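PDB 1RTW: transcriptional activator, putative from Pyrococcus furiosus, which is of unknown function but belongs to the all-helical TENA/THI-4/PQQC family and assembles from four copies of the chain. Local coordinates for residues Ser104-Leu109 / Glu193-Glu198; Leu125-Lys130 / Tyr164-Glu169; Phe118-Thr123 / Ile171-Ala176. All blocks are in the same frame, centred on the assembly; numbering follows the deposited sequence.

Contact 1 (Ser104-Leu109 / Glu193-Glu198)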
loop_
_atom_site.group_PDB
_atom_site.type_symbol
_atom_site.label_atom_id
_atom_site.label_comp_id
_atom_site.label_asym_id
_atom_site.label_seq_id
_atom_site.Cartn_x
_atom_site.Cartn_y
_atom_site.Cartn_z
ATOM N N SER B 104 10.569 15.313 -4.544
ATOM C CA SER B 104 10.747 14.365 -5.627
ATOM C C SER B 104 11.520 13.120 -5.167
ATOM O O SER B 104 11.249 12.000 -5.586
ATOM C CB SER B 104 11.496 15.072 -6.753
ATOM O OG SER B 104 11.608 14.239 -7.882
ATOM N N TYR B 105 12.495 13.322 -4.300
ATOM C CA TYR B 105 13.294 12.219 -3.791
ATOM C C TYR B 105 12.420 11.397 -2.846
ATOM O O TYR B 105 12.357 10.158 -2.937
ATOM C CB TYR B 105 14.517 12.797 -3.074
ATOM C CG TYR B 105 15.548 11.791 -2.626
ATOM C CD1 TYR B 105 15.344 10.422 -2.792
ATOM C CD2 TYR B 105 16.735 12.217 -2.003
ATOM C CE1 TYR B 105 16.279 9.503 -2.351
ATOM C CE2 TYR B 105 17.677 11.305 -1.560
ATOM C CZ TYR B 105 17.436 9.949 -1.735
ATOM O OH TYR B 105 18.320 9.020 -1.270
ATOM N N VAL B 106 11.714 12.099 -1.967
ATOM C CA VAL B 106 10.820 11.461 -1.004
ATOM C C VAL B 106 9.749 10.623 -1.692
ATOM O O VAL B 106 9.576 9.445 -1.375
ATOM C CB VAL B 106 10.142 12.518 -0.090
ATOM C CG1 VAL B 106 8.896 11.932 0.616
ATOM C CG2 VAL B 106 11.145 13.027 0.928
ATOM N N ASN B 107 9.064 11.222 -2.661
ATOM C CA ASN B 107 7.994 10.536 -3.374
ATOM C C ASN B 107 8.457 9.318 -4.151
ATOM O O ASN B 107 7.727 8.338 -4.262
ATOM C CB ASN B 107 7.223 11.521 -4.250
ATOM C CG ASN B 107 6.472 12.553 -3.425
ATOM O OD1 ASN B 107 6.183 12.329 -2.242
ATOM N ND2 ASN B 107 6.148 13.680 -4.035
ATOM N N TYR B 108 9.689 9.360 -4.643
ATOM C CA TYR B 108 10.238 8.213 -5.351
ATOM C C TYR B 108 10.456 7.065 -4.356
ATOM O O TYR B 108 10.086 5.917 -4.633
ATOM C CB TYR B 108 11.556 8.571 -6.040
ATOM C CG TYR B 108 12.259 7.367 -6.630
ATOM C CD1 TYR B 108 11.751 6.715 -7.763
ATOM C CD2 TYR B 108 13.398 6.852 -6.033
ATOM C CE1 TYR B 108 12.367 5.580 -8.278
ATOM C CE2 TYR B 108 14.025 5.718 -6.537
ATOM C CZ TYR B 108 13.503 5.083 -7.653
ATOM O OH TYR B 108 14.100 3.930 -8.123
ATOM N N LEU B 109 11.004 7.382 -3.181
ATOM C CA LEU B 109 11.264 6.350 -2.174
ATOM C C LEU B 109 9.980 5.705 -1.700
ATOM O O LEU B 109 9.915 4.487 -1.565
ATOM C CB LEU B 109 12.053 6.887 -0.985
ATOM C CG LEU B 109 13.551 7.144 -1.191
ATOM C CD1 LEU B 109 14.179 7.572 0.154
ATOM C CD2 LEU B 109 14.229 5.857 -1.707
ATOM N N GLU B 193 19.128 5.322 -9.483
ATOM C CA GLU B 193 18.216 6.442 -9.341
ATOM C C GLU B 193 18.362 7.100 -7.968
ATOM O O GLU B 193 18.393 8.328 -7.879
ATOM C CB GLU B 193 16.777 5.976 -9.608
ATOM C CG GLU B 193 15.760 7.088 -9.850
ATOM C CD GLU B 193 15.990 7.884 -11.139
ATOM O OE1 GLU B 193 15.305 8.919 -11.319
ATOM O OE2 GLU B 193 16.830 7.479 -11.982
ATOM N N VAL B 194 18.496 6.298 -6.908
ATOM C CA VAL B 194 18.654 6.870 -5.572
ATOM C C VAL B 194 19.980 7.634 -5.497
ATOM O O VAL B 194 20.067 8.682 -4.845
ATOM C CB VAL B 194 18.550 5.798 -4.438
ATOM C CG1 VAL B 194 18.846 6.424 -3.065
ATOM C CG2 VAL B 194 17.162 5.200 -4.420
ATOM N N SER B 195 20.981 7.139 -6.226
ATOM C CA SER B 195 22.302 7.769 -6.280
ATOM C C SER B 195 22.214 9.179 -6.850
ATOM O O SER B 195 22.818 10.109 -6.317
ATOM C CB SER B 195 23.264 6.931 -7.129
ATOM O OG SER B 195 23.619 5.734 -6.470
ATOM N N LYS B 196 21.456 9.327 -7.933
ATOM C CA LYS B 196 21.251 10.621 -8.584
ATOM C C LYS B 196 20.544 11.596 -7.641
ATOM O O LYS B 196 20.861 12.785 -7.600
ATOM C CB LYS B 196 20.422 10.444 -9.861
ATOM C CG LYS B 196 21.158 9.729 -10.982
ATOM C CD LYS B 196 20.286 9.568 -12.221
ATOM C CE LYS B 196 21.004 8.722 -13.292
ATOM N NZ LYS B 196 20.198 8.522 -14.542
ATOM N N PHE B 197 19.579 11.076 -6.890
ATOM C CA PHE B 197 18.827 11.872 -5.935
ATOM C C PHE B 197 19.733 12.365 -4.817
ATOM O O PHE B 197 19.621 13.514 -4.394
ATOM C CB PHE B 197 17.657 11.069 -5.367
ATOM C CG PHE B 197 16.401 11.169 -6.185
ATOM C CD1 PHE B 197 15.851 12.411 -6.481
ATOM C CD2 PHE B 197 15.750 10.032 -6.625
ATOM C CE1 PHE B 197 14.662 12.517 -7.204
ATOM C CE2 PHE B 197 14.565 10.125 -7.346
ATOM C CZ PHE B 197 14.019 11.372 -7.635
ATOM N N GLU B 198 20.640 11.502 -4.365
ATOM C CA GLU B 198 21.596 11.855 -3.313
ATOM C C GLU B 198 22.503 12.983 -3.792
ATOM O O GLU B 198 22.766 13.947 -3.072
ATOM C CB GLU B 198 22.468 10.644 -2.954
ATOM C CG GLU B 198 21.814 9.656 -1.996
ATOM C CD GLU B 198 21.576 10.253 -0.615
ATOM O OE1 GLU B 198 22.498 10.894 -0.080
ATOM O OE2 GLU B 198 20.471 10.098 -0.061
#
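F197 and Y105 lie against each other with their planes only 4° apart, yet the rings are slid so far that they barely overlap. What each ring face receives instead is aliphatic: F197 CB sits over the middle of the Y105 ring, 3.4 Å from its centroid, while Y105 CA covers the F197 ring off-centre, 3.8 Å from that centroid. This reciprocal pair of CH-pi contacts follows from two side chains that run past one another in opposite directions, and it forms where the backbones come nearest. Y108 adds the third ring of an aromatic cluster. Its ring is inclined at 35° to that of F197, Y108 CB approaches F197 CE2 at 3.6 Å, and one face of the tyrosine ring carries E193 CG toward its rim.

The helices involved, 100-115 and 181-201, run antiparallel with segment axes 10.5 Å apart, and they form part of the helical bundle of the TENA/THI-4/PQQC fold. Apolar packing continues through V194, whose two branches divide the work: CG1 reaches the hydroxyl end of Y105, and CG2 meets the edge of the Y108 ring as well as L109 CD2, 4.0 Å away.

Polar contact across the pair rests on one hydrogen bond, donated by Y105 OH to E198 OE2 at 2.7 Å. The oxygen accepts through its anti lone pair, near the plane of the tyrosine ring, and the carboxylate is steeply turned to that plane. E198 is bent at chi2 (-66°), which folds its carboxylate back to the phenol. The polar end of E193 is engaged by another chain: OE1 forms a salt bridge with K103 of the second subunit, whose N107 packs against Y108.

Contact 2 (Leu125-Lys130 / Tyr164-Glu169)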
loop_
_atom_site.group_PDB
_atom_site.type_symbol
_atom_site.label_atom_id
_atom_site.label_comp_id
_atom_site.label_asym_id
_atom_site.label_seq_id
_atom_site.Cartn_x
_atom_site.Cartn_y
_atom_site.Cartn_z
ATOM N N LEU B 125 17.341 1.537 0.531
ATOM C CA LEU B 125 17.726 1.829 1.900
ATOM C C LEU B 125 19.250 1.853 2.011
ATOM O O LEU B 125 19.824 2.826 2.491
ATOM C CB LEU B 125 17.150 0.792 2.864
ATOM C CG LEU B 125 17.621 0.947 4.320
ATOM C CD1 LEU B 125 17.080 2.247 4.900
ATOM C CD2 LEU B 125 17.144 -0.217 5.129
ATOM N N TYR B 126 19.891 0.788 1.535
ATOM C CA TYR B 126 21.347 0.678 1.570
ATOM C C TYR B 126 22.003 1.893 0.946
ATOM O O TYR B 126 22.862 2.526 1.555
ATOM C CB TYR B 126 21.823 -0.576 0.816
ATOM C CG TYR B 126 23.334 -0.691 0.737
ATOM C CD1 TYR B 126 24.111 -0.663 1.892
ATOM C CD2 TYR B 126 23.983 -0.791 -0.492
ATOM C CE1 TYR B 126 25.492 -0.731 1.830
ATOM C CE2 TYR B 126 25.374 -0.864 -0.570
ATOM C CZ TYR B 126 26.123 -0.830 0.599
ATOM O OH TYR B 126 27.499 -0.885 0.551
ATOM N N CYS B 127 21.602 2.189 -0.283
ATOM C CA CYS B 127 22.132 3.319 -1.026
ATOM C C CYS B 127 22.073 4.628 -0.234
ATOM O O CYS B 127 23.081 5.304 -0.073
ATOM C CB CYS B 127 21.377 3.447 -2.349
ATOM S SG CYS B 127 21.980 4.729 -3.448
ATOM N N GLU B 128 20.894 4.969 0.271
ATOM C CA GLU B 128 20.690 6.185 1.062
ATOM C C GLU B 128 21.569 6.271 2.319
ATOM O O GLU B 128 22.065 7.343 2.670
ATOM C CB GLU B 128 19.214 6.277 1.474
ATOM C CG GLU B 128 18.960 6.995 2.818
ATOM C CD GLU B 128 17.834 6.373 3.636
ATOM O OE1 GLU B 128 17.324 5.298 3.277
ATOM O OE2 GLU B 128 17.434 6.960 4.650
ATOM N N GLU B 129 21.692 5.161 3.038
ATOM C CA GLU B 129 22.493 5.153 4.261
ATOM C C GLU B 129 23.977 5.144 3.955
ATOM O O GLU B 129 24.742 5.880 4.563
ATOM C CB GLU B 129 22.125 3.957 5.157
ATOM C CG GLU B 129 20.632 3.828 5.486
ATOM C CD GLU B 129 20.078 5.003 6.286
ATOM O OE1 GLU B 129 20.430 6.143 5.976
ATOM O OE2 GLU B 129 19.258 4.803 7.204
ATOM N N LYS B 130 24.366 4.313 2.994
ATOM C CA LYS B 130 25.757 4.189 2.590
ATOM C C LYS B 130 26.264 5.503 1.992
ATOM O O LYS B 130 27.410 5.904 2.228
ATOM C CB LYS B 130 25.897 3.033 1.600
ATOM C CG LYS B 130 27.271 2.853 1.002
ATOM C CD LYS B 130 28.295 2.438 2.030
ATOM C CE LYS B 130 29.626 2.161 1.369
ATOM N NZ LYS B 130 30.682 1.917 2.380
ATOM N N TYR B 164 25.744 0.097 11.435
ATOM C CA TYR B 164 24.375 0.035 10.955
ATOM C C TYR B 164 24.404 -0.147 9.430
ATOM O O TYR B 164 23.663 -0.962 8.880
ATOM C CB TYR B 164 23.649 1.323 11.368
ATOM C CG TYR B 164 22.391 1.638 10.591
ATOM C CD1 TYR B 164 21.324 0.741 10.555
ATOM C CD2 TYR B 164 22.273 2.839 9.884
ATOM C CE1 TYR B 164 20.177 1.025 9.838
ATOM C CE2 TYR B 164 21.126 3.139 9.161
ATOM C CZ TYR B 164 20.082 2.228 9.142
ATOM O OH TYR B 164 18.938 2.515 8.436
ATOM N N VAL B 165 25.299 0.579 8.762
ATOM C CA VAL B 165 25.448 0.482 7.315
ATOM C C VAL B 165 25.958 -0.907 6.944
ATOM O O VAL B 165 25.454 -1.534 6.011
ATOM C CB VAL B 165 26.433 1.553 6.770
ATOM C CG1 VAL B 165 26.764 1.284 5.314
ATOM C CG2 VAL B 165 25.824 2.935 6.910
ATOM N N LYS B 166 26.945 -1.387 7.696
ATOM C CA LYS B 166 27.526 -2.704 7.462
ATOM C C LYS B 166 26.464 -3.788 7.644
ATOM O O LYS B 166 26.434 -4.776 6.902
ATOM C CB LYS B 166 28.692 -2.945 8.425
ATOM C CG LYS B 166 29.482 -4.223 8.156
ATOM C CD LYS B 166 30.244 -4.166 6.833
ATOM C CE LYS B 166 31.337 -3.100 6.853
ATOM N NZ LYS B 166 32.339 -3.336 7.934
ATOM N N ARG B 167 25.578 -3.571 8.612
ATOM C CA ARG B 167 24.504 -4.507 8.912
ATOM C C ARG B 167 23.503 -4.571 7.755
ATOM O O ARG B 167 23.018 -5.652 7.417
ATOM C CB ARG B 167 23.809 -4.116 10.218
ATOM C CG ARG B 167 22.906 -5.191 10.788
ATOM C CD ARG B 167 22.262 -4.751 12.105
ATOM N NE ARG B 167 21.375 -5.788 12.645
ATOM C CZ ARG B 167 20.473 -5.599 13.609
ATOM N NH1 ARG B 167 20.318 -4.401 14.165
ATOM N NH2 ARG B 167 19.716 -6.612 14.018
ATOM N N ILE B 168 23.221 -3.420 7.135
ATOM C CA ILE B 168 22.296 -3.359 6.001
ATOM C C ILE B 168 22.937 -4.064 4.806
ATOM O O ILE B 168 22.283 -4.827 4.085
ATOM C CB ILE B 168 21.960 -1.885 5.613
ATOM C CG1 ILE B 168 21.092 -1.235 6.697
ATOM C CG2 ILE B 168 21.213 -1.834 4.295
ATOM C CD1 ILE B 168 20.999 0.264 6.575
ATOM N N GLU B 169 24.226 -3.800 4.625
ATOM C CA GLU B 169 25.016 -4.371 3.547
ATOM C C GLU B 169 24.980 -5.899 3.580
ATOM O O GLU B 169 24.692 -6.545 2.569
ATOM C CB GLU B 169 26.460 -3.876 3.665
ATOM C CG GLU B 169 27.372 -4.278 2.529
ATOM C CD GLU B 169 28.792 -3.755 2.698
ATOM O OE1 GLU B 169 28.969 -2.558 3.036
ATOM O OE2 GLU B 169 29.736 -4.544 2.480
#
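I168 lies between Y126 and E129 and fills the tightly packed part of this contact with its two branches. CG2 rests on the start of the Y126 side chain, 3.7 Å from Y126 CB, while CD1 reaches E129 CG at the same distance and L125 CG at 4.1 Å. With CG1 anti to the carbonyl carbon (chi1 -70°), the longer branch is turned toward E129 and also lies over one face of the Y164 ring in its own helix. There Y164 OH donates a hydrogen bond of 2.6 Å to E129 OE2, met on the anti side and 15° out of the carboxylate plane; the ring and carboxylate planes are 79° apart.

Helices 118-142 and 159-176 run antiparallel here, as neighbours in the helical bundle of this family. A phosphate ion, probably from the crystallisation liquor, lies next to E129 and E128, so the tyrosine's bond probably helps to orient a carboxylate beside what may be a pocket.

Toward K130 and E169 the packing is looser and nearer to solvent. V165 CG1 touches K130 CD at 3.8 Å and stands 4.2 Å from Y126 CE1. E169 runs alongside Y126, pointing the same way, with E169 CB 3.8 Å from Y126 CE1. K130 carries its ammonium to E134 in a salt bridge, and helix 2-8 packs against this side through S3 and I7.

Contact 3 (Phe118-Thr123 / Ile171-Ala176)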
loop_
_atom_site.group_PDB
_atom_site.type_symbol
_atom_site.label_atom_id
_atom_site.label_comp_id
_atom_site.label_asym_id
_atom_site.label_seq_id
_atom_site.Cartn_x
_atom_site.Cartn_y
_atom_site.Cartn_z
ATOM N N PHE B 118 10.633 -6.111 -2.393
ATOM C CA PHE B 118 11.339 -5.844 -1.141
ATOM C C PHE B 118 12.815 -5.546 -1.425
ATOM O O PHE B 118 13.399 -4.628 -0.836
ATOM C CB PHE B 118 11.216 -7.025 -0.173
ATOM C CG PHE B 118 11.868 -6.784 1.161
ATOM C CD1 PHE B 118 11.391 -5.794 2.009
ATOM C CD2 PHE B 118 12.962 -7.538 1.569
ATOM C CE1 PHE B 118 11.984 -5.558 3.229
ATOM C CE2 PHE B 118 13.566 -7.308 2.797
ATOM C CZ PHE B 118 13.076 -6.316 3.625
ATOM N N LEU B 119 13.373 -6.287 -2.385
ATOM C CA LEU B 119 14.762 -6.157 -2.804
ATOM C C LEU B 119 15.071 -4.737 -3.276
ATOM O O LEU B 119 16.102 -4.158 -2.924
ATOM C CB LEU B 119 15.057 -7.163 -3.925
ATOM C CG LEU B 119 16.462 -7.073 -4.537
ATOM C CD1 LEU B 119 17.515 -7.508 -3.511
ATOM C CD2 LEU B 119 16.550 -7.914 -5.813
ATOM N N GLU B 120 14.211 -4.200 -4.132
ATOM C CA GLU B 120 14.390 -2.836 -4.621
ATOM C C GLU B 120 14.341 -1.857 -3.439
ATOM O O GLU B 120 15.161 -0.938 -3.330
ATOM C CB GLU B 120 13.281 -2.487 -5.604
ATOM C CG GLU B 120 13.318 -3.246 -6.941
ATOM C CD GLU B 120 12.139 -2.877 -7.839
ATOM O OE1 GLU B 120 10.996 -3.305 -7.550
ATOM O OE2 GLU B 120 12.349 -2.144 -8.829
ATOM N N GLY B 121 13.383 -2.084 -2.546
ATOM C CA GLY B 121 13.233 -1.230 -1.391
ATOM C C GLY B 121 14.456 -1.259 -0.497
ATOM O O GLY B 121 14.986 -0.213 -0.120
ATOM N N PHE B 122 14.912 -2.462 -0.166
ATOM C CA PHE B 122 16.077 -2.617 0.688
ATOM C C PHE B 122 17.324 -2.077 -0.007
ATOM O O PHE B 122 18.211 -1.532 0.644
ATOM C CB PHE B 122 16.262 -4.079 1.110
ATOM C CG PHE B 122 16.949 -4.232 2.440
ATOM C CD1 PHE B 122 16.232 -4.104 3.618
ATOM C CD2 PHE B 122 18.318 -4.440 2.517
ATOM C CE1 PHE B 122 16.868 -4.174 4.853
ATOM C CE2 PHE B 122 18.961 -4.513 3.748
ATOM C CZ PHE B 122 18.234 -4.377 4.920
ATOM N N THR B 123 17.379 -2.206 -1.332
ATOM C CA THR B 123 18.510 -1.684 -2.089
ATOM C C THR B 123 18.510 -0.160 -1.951
ATOM O O THR B 123 19.569 0.453 -1.755
ATOM C CB THR B 123 18.439 -2.102 -3.594
ATOM O OG1 THR B 123 18.609 -3.516 -3.698
ATOM C CG2 THR B 123 19.529 -1.441 -4.404
ATOM N N ILE B 171 22.817 -7.842 5.047
ATOM C CA ILE B 171 21.458 -8.311 4.783
ATOM C C ILE B 171 21.146 -8.247 3.290
ATOM O O ILE B 171 20.602 -9.202 2.727
ATOM C CB ILE B 171 20.417 -7.486 5.574
ATOM C CG1 ILE B 171 20.576 -7.762 7.060
ATOM C CG2 ILE B 171 19.009 -7.850 5.146
ATOM C CD1 ILE B 171 19.767 -6.840 7.935
ATOM N N LEU B 172 21.486 -7.121 2.661
ATOM C CA LEU B 172 21.270 -6.916 1.229
ATOM C C LEU B 172 21.980 -7.969 0.381
ATOM O O LEU B 172 21.365 -8.629 -0.456
ATOM C CB LEU B 172 21.776 -5.538 0.803
ATOM C CG LEU B 172 21.647 -5.212 -0.686
ATOM C CD1 LEU B 172 20.168 -5.142 -1.072
ATOM C CD2 LEU B 172 22.351 -3.897 -0.997
ATOM N N ASN B 173 23.289 -8.086 0.577
ATOM C CA ASN B 173 24.098 -9.044 -0.168
ATOM C C ASN B 173 23.526 -10.448 -0.110
ATOM O O ASN B 173 23.530 -11.172 -1.101
ATOM C CB ASN B 173 25.525 -9.048 0.372
ATOM C CG ASN B 173 26.341 -7.904 -0.163
ATOM O OD1 ASN B 173 26.085 -7.412 -1.260
ATOM N ND2 ASN B 173 27.348 -7.488 0.595
ATOM N N SER B 174 23.025 -10.804 1.065
ATOM C CA SER B 174 22.437 -12.107 1.328
ATOM C C SER B 174 21.069 -12.312 0.666
ATOM O O SER B 174 20.696 -13.449 0.353
ATOM C CB SER B 174 22.323 -12.295 2.838
ATOM O OG SER B 174 21.791 -13.560 3.159
ATOM N N LEU B 175 20.312 -11.220 0.524
ATOM C CA LEU B 175 18.986 -11.217 -0.103
ATOM C C LEU B 175 19.148 -11.319 -1.611
ATOM O O LEU B 175 18.336 -11.943 -2.303
ATOM C CB LEU B 175 18.257 -9.910 0.201
ATOM C CG LEU B 175 17.227 -9.811 1.326
ATOM C CD1 LEU B 175 16.859 -8.341 1.504
ATOM C CD2 LEU B 175 15.987 -10.638 0.993
ATOM N N ALA B 176 20.161 -10.629 -2.121
ATOM C CA ALA B 176 20.453 -10.624 -3.543
ATOM C C ALA B 176 20.848 -12.022 -4.011
ATOM O O ALA B 176 20.371 -12.490 -5.040
ATOM C CB ALA B 176 21.572 -9.634 -3.839
#
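F122 overlaps I171 with the far end of its ring: CE2 and CZ both lie 3.6 Å from I171 CG2, and the two side chains cross at about a right angle. Nearer the root of the same ring, F122 CD2 packs 4.0 Å from L172 CB, the phenylalanine and leucine sliding past each other in opposite directions. L175 CD1 sits in the corner made by two aromatic rings, 3.7 Å from F118 CE2 and 4.2 Å from F122 CG, and approaches both obliquely.

L172 extends with CG anti to its backbone N (chi1 178°), which carries CD1 to T123 and L119. That methyl lies 3.5 Å from T123 OG1, a polar atom buried in apolar surroundings. Its hydroxyl is satisfied within its own helix, donating to L119 O at 2.7 Å from above the carbonyl plane; T123 N reaches the same oxygen from the opposite face, so two donors from one residue grip it. L119 CD1 completes the apolar surface, 4.3 Å from L172 CD1 and near A176.

Other helices close round the pair: F69 and F68 of helix 66-89 pack on F118 and I171, and F191 of helix 181-201 and F2 of helix 2-8 pack on T123. The start of helix 118-142 thus lies antiparallel to the end of helix 159-176, an aromatic and aliphatic interface typical of the hydrophobic interior of an antiparallel helical bundle, here that of the TENA/THI-4/PQQC family.

In the fold
From the N terminus, the chain passes through the helices up to 66-89 before helix 100-115 supplies the first segment of contact 1. Helix 118-142 then gives the first segments of contacts 3 and 2 in turn. Helix 159-176 returns antiparallel, closing contact 2 and then contact 3, and helix 181-201 closes contact 1, so the three loops nest without crossing, contact 2 innermost. Contacts 2 and 3 are successive levels of one helix pair, their centres about 10 Å apart, and they touch through Y126 and L172. C127 packs on V194 and S195, joining contact 2 to contact 1 and tying that pair to helices 100-115 and 181-201.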